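Putative molybdenum cofactor biosynthesis protein D2 (MoaD2) / thiamine S (Mycobacterium smegmatis, PDB 6JC0) probably acts as the small ubiquitin-like sulfur carrier of molybdenum cofactor biosynthesis, a MoaD/ThiS-family protein that would deliver sulfur from its C-terminus as a thiocarboxylate. Local coordinates at residues V11-A16 with A21-E26. Sequence-based numbering, arbitrary orientation.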
# COMPACT_ATOMS: atom_id res chain seq x y z
N VAL B 11 17.69 30.57 -23.08
CA VAL B 11 17.44 30.22 -21.69
C VAL B 11 15.97 29.89 -21.50
O VAL B 11 15.10 30.68 -21.85
CB VAL B 11 17.83 31.36 -20.72
CG1 VAL B 11 17.50 30.97 -19.28
CG2 VAL B 11 19.31 31.68 -20.86
N ARG B 12 15.69 28.71 -20.95
CA ARG B 12 14.32 28.34 -20.61
C ARG B 12 14.15 28.32 -19.09
O ARG B 12 14.86 27.59 -18.40
CB ARG B 12 13.95 26.98 -21.21
CG ARG B 12 14.03 26.92 -22.73
CD ARG B 12 13.38 25.66 -23.29
NE ARG B 12 14.07 24.45 -22.86
CZ ARG B 12 13.65 23.21 -23.12
NH1 ARG B 12 12.54 23.02 -23.83
NH2 ARG B 12 14.34 22.17 -22.68
N TYR B 13 13.22 29.13 -18.59
CA TYR B 13 12.93 29.18 -17.16
C TYR B 13 11.77 28.25 -16.82
O TYR B 13 10.80 28.16 -17.57
CB TYR B 13 12.59 30.61 -16.73
CG TYR B 13 13.69 31.62 -16.94
CD1 TYR B 13 14.71 31.76 -16.02
CD2 TYR B 13 13.71 32.43 -18.07
CE1 TYR B 13 15.72 32.69 -16.21
CE2 TYR B 13 14.71 33.35 -18.27
CZ TYR B 13 15.72 33.48 -17.34
OH TYR B 13 16.73 34.39 -17.53
N PHE B 14 11.85 27.59 -15.67
CA PHE B 14 10.77 26.71 -15.25
C PHE B 14 10.25 27.04 -13.85
O PHE B 14 11.00 27.50 -12.98
CB PHE B 14 11.23 25.25 -15.30
CG PHE B 14 11.39 24.74 -16.70
CD1 PHE B 14 12.60 24.88 -17.35
CD2 PHE B 14 10.33 24.17 -17.37
CE1 PHE B 14 12.75 24.43 -18.65
CE2 PHE B 14 10.47 23.72 -18.66
CZ PHE B 14 11.68 23.85 -19.30
N ALA B 15 8.95 26.82 -13.67
CA ALA B 15 8.26 26.99 -12.40
C ALA B 15 8.60 28.31 -11.71
O ALA B 15 8.35 29.38 -12.26
CB ALA B 15 8.58 25.82 -11.48
N ALA B 16 9.17 28.22 -10.51
CA ALA B 16 9.50 29.41 -9.73
C ALA B 16 10.43 30.36 -10.47
O ALA B 16 10.33 31.57 -10.31
CB ALA B 16 10.11 29.01 -8.40
N ALA B 21 11.21 35.48 -13.18
CA ALA B 21 11.74 36.15 -14.36
C ALA B 21 10.66 36.89 -15.13
O ALA B 21 10.94 37.83 -15.87
CB ALA B 21 12.45 35.15 -15.27
N GLY B 22 9.41 36.45 -14.97
CA GLY B 22 8.30 37.05 -15.68
C GLY B 22 8.15 36.51 -17.09
O GLY B 22 7.19 36.82 -17.78
N ILE B 23 9.12 35.70 -17.51
CA ILE B 23 9.09 35.10 -18.84
C ILE B 23 9.43 33.62 -18.78
O ILE B 23 9.99 33.15 -17.79
CB ILE B 23 10.07 35.80 -19.81
CG1 ILE B 23 11.49 35.76 -19.23
CG2 ILE B 23 9.64 37.23 -20.09
CD1 ILE B 23 12.54 36.35 -20.16
N GLU B 24 9.10 32.90 -19.84
CA GLU B 24 9.38 31.47 -19.90
C GLU B 24 10.70 31.20 -20.60
O GLU B 24 11.36 30.20 -20.35
CB GLU B 24 8.25 30.74 -20.62
CG GLU B 24 6.89 30.92 -19.96
CD GLU B 24 5.78 30.26 -20.73
OE1 GLU B 24 5.83 29.02 -20.91
OE2 GLU B 24 4.85 30.97 -21.16
N THR B 25 11.09 32.12 -21.47
CA THR B 25 12.30 31.95 -22.26
C THR B 25 12.86 33.30 -22.71
O THR B 25 12.14 34.29 -22.77
CB THR B 25 12.05 31.07 -23.50
OG1 THR B 25 13.30 30.66 -24.06
CG2 THR B 25 11.24 31.83 -24.55
N GLU B 26 14.16 33.32 -23.00
CA GLU B 26 14.77 34.46 -23.65
C GLU B 26 16.01 33.99 -24.40
O GLU B 26 16.56 32.93 -24.10
CB GLU B 26 15.14 35.56 -22.65
CG GLU B 26 16.16 35.15 -21.60
CD GLU B 26 16.56 36.30 -20.69
OE1 GLU B 26 17.02 37.34 -21.21
OE2 GLU B 26 16.42 36.16 -19.46
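The Y13 ring meets A21 and V11 on its two faces: CB of A21 makes a CH-pi contact 3.9 Å from the ring centroid, 3° off its normal, while CG1 of V11, from the same strand, touches the opposite face near the rim. At the ring's edge, Y13 OH donates a 2.6 Å hydrogen bond to E26 OE2 on the anti side, somewhat out of the carboxylate plane; R46 bridges to the same OE2, giving that oxygen two partners. F14 CZ lies over one face of the R12 guanidinium, which salt-bridges D80. CG1 of I23 packs 4.1 Å from Y13 CE2. The backbones pair antiparallel: V11 and E26 form a hydrogen-bonded pair, with V11 N to E26 O at 2.8 Å and E26 N to V11 O at 3.0 Å. V11 O is gripped twice, because T25 OG1, set trans to the backbone N (chi1 -166°), also donates to it from above the carbonyl plane. R12 and T25 form the next, non-hydrogen-bonded pair, and beyond it Y13 N donates to E24 O (2.8 Å). This is the first antiparallel strand pair of the ubiquitin-like fold, joined here through helix 16-21; strand 77-82 flanks strand 6-13, and L43 and L50 of helices 36-44 and 48-54 pack against Y13.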